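Local structure of erythrocyte membrane protein 1 (6S8T) at residues 206-211 / 247-252. The protein is a PfEMP1 adhesin of the malaria parasite, here its ICAM-1-binding DBLbeta domain, through which infected erythrocytes probably attach to receptors on host cells. Numbering follows the deposited sequence.
Sequences KLQGHL and QLREDW
A buried, mainly polar helix-helix contact links Arg249 to Gln208 and Leu211 within the Duffy-binding-like fold of this DBLbeta domain, joining helices 202-221 and 246-268. The backbones stay well apart, with Leu211 CA and Arg249 CA 9.2 Å from each other, and the long arginine side chain spans most of the distance. From Arg249, NH2 donates to Gln208 OE1 at 2.9 Å with an N-H...O angle of 158°, meeting a lone pair in the carbonyl plane. Amide and guanidinium planes lie only 18° apart, an almost flat pairing. Gln208 reaches it because its chain folds at chi2 (-61°), bringing the amide round to the arginine. Leu211 supplies the apolar part: its CB sits over one face of the guanidinium, and its CD1 is 3.8 Å from Arg249 NH2. Further bonds fix the buried charge, from Arg249 NE to the carbonyl of Ile193 and from NH1 to that of Pro244, while Gln208 NE2 binds the carbonyl of Ile192, so both side chains also tie to the end of helix 172-194. A water at the guanidinium edge closes the pairing, donating to Gln208 OE1 at 2.8 Å and accepting from Arg249 NH1 at 3.2 Å.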
ATOM      1  N   LYS A 206      -6.981   2.116 -18.702  1.00 56.37           N
ATOM      2  CA  LYS A 206      -7.008   3.402 -19.389  1.00 56.67           C
ATOM      3  C   LYS A 206      -5.912   4.326 -18.871  1.00 54.10           C
ATOM      4  O   LYS A 206      -5.303   5.073 -19.646  1.00 55.55           O
ATOM      5  CB  LYS A 206      -8.382   4.052 -19.224  1.00 60.00           C
ATOM      6  CG  LYS A 206      -8.507   5.427 -19.855  1.00 65.54           C
ATOM      7  CD  LYS A 206      -9.934   5.945 -19.761  1.00 71.58           C
ATOM      8  CE  LYS A 206     -10.405   6.001 -18.318  1.00 71.93           C
ATOM      9  NZ  LYS A 206     -11.795   6.522 -18.206  1.00 77.89           N
ATOM     10  N   LEU A 207      -5.643   4.283 -17.564  1.00 51.37           N
ATOM     11  CA  LEU A 207      -4.597   5.124 -16.995  1.00 47.43           C
ATOM     12  C   LEU A 207      -3.220   4.714 -17.507  1.00 48.42           C
ATOM     13  O   LEU A 207      -2.410   5.572 -17.880  1.00 47.29           O
ATOM     14  CB  LEU A 207      -4.661   5.062 -15.468  1.00 46.82           C
ATOM     15  CG  LEU A 207      -3.545   5.692 -14.635  1.00 50.43           C
ATOM     16  CD1 LEU A 207      -3.210   7.087 -15.120  1.00 56.77           C
ATOM     17  CD2 LEU A 207      -3.961   5.730 -13.171  1.00 46.68           C
ATOM     18  N   GLN A 208      -2.938   3.410 -17.544  1.00 47.63           N
ATOM     19  CA  GLN A 208      -1.643   2.956 -18.041  1.00 46.29           C
ATOM     20  C   GLN A 208      -1.466   3.264 -19.521  1.00 50.74           C
ATOM     21  O   GLN A 208      -0.336   3.470 -19.976  1.00 53.71           O
ATOM     22  CB  GLN A 208      -1.476   1.459 -17.785  1.00 43.92           C
ATOM     23  CG  GLN A 208      -1.296   1.103 -16.323  1.00 41.39           C
ATOM     24  CD  GLN A 208      -0.055   1.737 -15.723  1.00 39.86           C
ATOM     25  OE1 GLN A 208       0.985   1.840 -16.379  1.00 38.07           O
ATOM     26  NE2 GLN A 208      -0.161   2.177 -14.471  1.00 35.59           N
ATOM     27  N   GLY A 209      -2.560   3.306 -20.285  1.00 51.24           N
ATOM     28  CA  GLY A 209      -2.445   3.612 -21.701  1.00 53.88           C
ATOM     29  C   GLY A 209      -2.005   5.041 -21.953  1.00 56.37           C
ATOM     30  O   GLY A 209      -1.255   5.314 -22.895  1.00 60.19           O
ATOM     31  N   HIS A 210      -2.466   5.973 -21.114  1.00 50.04           N
ATOM     32  CA  HIS A 210      -2.043   7.362 -21.245  1.00 48.59           C
ATOM     33  C   HIS A 210      -0.555   7.512 -20.959  1.00 47.90           C
ATOM     34  O   HIS A 210       0.142   8.262 -21.652  1.00 50.41           O
ATOM     35  CB  HIS A 210      -2.859   8.251 -20.307  1.00 50.34           C
ATOM     36  CG  HIS A 210      -4.321   8.292 -20.628  1.00 55.95           C
ATOM     37  ND1 HIS A 210      -4.821   7.974 -21.872  1.00 60.28           N
ATOM     38  CD2 HIS A 210      -5.391   8.617 -19.865  1.00 57.61           C
ATOM     39  CE1 HIS A 210      -6.136   8.101 -21.862  1.00 62.51           C
ATOM     40  NE2 HIS A 210      -6.507   8.490 -20.656  1.00 59.53           N
ATOM     41  N   LEU A 211      -0.050   6.803 -19.947  1.00 47.97           N
ATOM     42  CA  LEU A 211       1.360   6.927 -19.587  1.00 47.06           C
ATOM     43  C   LEU A 211       2.265   6.346 -20.668  1.00 49.03           C
ATOM     44  O   LEU A 211       3.361   6.867 -20.911  1.00 51.15           O
ATOM     45  CB  LEU A 211       1.624   6.244 -18.245  1.00 45.98           C
ATOM     46  CG  LEU A 211       0.888   6.815 -17.031  1.00 42.84           C
ATOM     47  CD1 LEU A 211       1.257   6.046 -15.768  1.00 36.40           C
ATOM     48  CD2 LEU A 211       1.190   8.296 -16.869  1.00 40.53           C
ATOM     49  N   GLN A 247      12.662   1.456 -18.021  1.00 41.30           N
ATOM     50  CA  GLN A 247      13.806   2.194 -17.490  1.00 40.89           C
ATOM     51  C   GLN A 247      13.555   3.697 -17.493  1.00 37.69           C
ATOM     52  O   GLN A 247      13.887   4.388 -16.523  1.00 40.09           O
ATOM     53  CB  GLN A 247      15.067   1.855 -18.290  1.00 42.12           C
ATOM     54  CG  GLN A 247      15.497   0.397 -18.185  1.00 44.80           C
ATOM     55  CD  GLN A 247      16.784   0.103 -18.937  1.00 54.84           C
ATOM     56  OE1 GLN A 247      17.698  -0.520 -18.397  1.00 60.58           O
ATOM     57  NE2 GLN A 247      16.861   0.548 -20.189  1.00 54.98           N
ATOM     58  N   LEU A 248      12.975   4.224 -18.575  1.00 42.30           N
ATOM     59  CA  LEU A 248      12.691   5.655 -18.643  1.00 45.04           C
ATOM     60  C   LEU A 248      11.723   6.090 -17.549  1.00 46.29           C
ATOM     61  O   LEU A 248      11.833   7.207 -17.029  1.00 47.19           O
ATOM     62  CB  LEU A 248      12.129   6.011 -20.019  1.00 50.99           C
ATOM     63  CG  LEU A 248      11.909   7.496 -20.314  1.00 54.44           C
ATOM     64  CD1 LEU A 248      13.239   8.238 -20.348  1.00 55.68           C
ATOM     65  CD2 LEU A 248      11.151   7.682 -21.621  1.00 55.85           C
ATOM     66  N   ARG A 249      10.774   5.227 -17.182  1.00 42.54           N
ATOM     67  CA  ARG A 249       9.821   5.576 -16.135  1.00 39.80           C
ATOM     68  C   ARG A 249      10.423   5.429 -14.741  1.00 39.29           C
ATOM     69  O   ARG A 249      10.065   6.191 -13.835  1.00 33.61           O
ATOM     70  CB  ARG A 249       8.564   4.719 -16.278  1.00 39.82           C
ATOM     71  CG  ARG A 249       7.826   4.958 -17.587  1.00 40.79           C
ATOM     72  CD  ARG A 249       6.869   3.827 -17.921  1.00 42.66           C
ATOM     73  NE  ARG A 249       5.696   3.813 -17.056  1.00 38.84           N
ATOM     74  CZ  ARG A 249       4.636   3.035 -17.256  1.00 40.43           C
ATOM     75  NH1 ARG A 249       4.610   2.212 -18.296  1.00 39.04           N
ATOM     76  NH2 ARG A 249       3.603   3.082 -16.422  1.00 38.82           N
ATOM     77  N   GLU A 250      11.332   4.464 -14.551  1.00 37.51           N
ATOM     78  CA  GLU A 250      12.060   4.367 -13.289  1.00 34.61           C
ATOM     79  C   GLU A 250      12.931   5.597 -13.061  1.00 37.38           C
ATOM     80  O   GLU A 250      12.994   6.123 -11.942  1.00 39.19           O
ATOM     81  CB  GLU A 250      12.921   3.098 -13.263  1.00 33.42           C
ATOM     82  CG  GLU A 250      12.148   1.797 -13.063  1.00 33.94           C
ATOM     83  CD  GLU A 250      13.000   0.549 -13.278  1.00 41.92           C
ATOM     84  OE1 GLU A 250      14.155   0.672 -13.746  1.00 43.38           O
ATOM     85  OE2 GLU A 250      12.510  -0.562 -12.980  1.00 44.77           O
ATOM     86  N   ASP A 251      13.607   6.069 -14.113  1.00 35.34           N
ATOM     87  CA  ASP A 251      14.496   7.218 -13.973  1.00 33.00           C
ATOM     88  C   ASP A 251      13.712   8.506 -13.732  1.00 40.85           C
ATOM     89  O   ASP A 251      14.121   9.341 -12.918  1.00 41.01           O
ATOM     90  CB  ASP A 251      15.380   7.345 -15.212  1.00 37.48           C
ATOM     91  CG  ASP A 251      16.359   6.182 -15.363  1.00 39.72           C
ATOM     92  OD1 ASP A 251      16.404   5.307 -14.474  1.00 39.64           O
ATOM     93  OD2 ASP A 251      17.084   6.148 -16.377  1.00 42.72           O
ATOM     94  N   TRP A 252      12.587   8.687 -14.433  1.00 31.83           N
ATOM     95  CA  TRP A 252      11.755   9.865 -14.194  1.00 34.79           C
ATOM     96  C   TRP A 252      11.275   9.910 -12.748  1.00 35.13           C
ATOM     97  O   TRP A 252      11.233  10.983 -12.135  1.00 35.88           O
ATOM     98  CB  TRP A 252      10.561   9.885 -15.151  1.00 35.89           C
ATOM     99  CG  TRP A 252       9.740  11.152 -15.065  1.00 37.81           C
ATOM    100  CD1 TRP A 252       9.881  12.275 -15.829  1.00 40.15           C
ATOM    101  CD2 TRP A 252       8.658  11.419 -14.160  1.00 40.13           C
ATOM    102  NE1 TRP A 252       8.953  13.220 -15.460  1.00 41.54           N
ATOM    103  CE2 TRP A 252       8.191  12.720 -14.437  1.00 41.73           C
ATOM    104  CE3 TRP A 252       8.040  10.684 -13.143  1.00 42.19           C
ATOM    105  CZ2 TRP A 252       7.136  13.301 -13.735  1.00 42.88           C
ATOM    106  CZ3 TRP A 252       6.990  11.264 -12.446  1.00 40.58           C
ATOM    107  CH2 TRP A 252       6.552  12.560 -12.745  1.00 40.78           C
TER
HETATM  108  O   HOH W   1       2.183   0.109 -18.229  1.00 36.94           O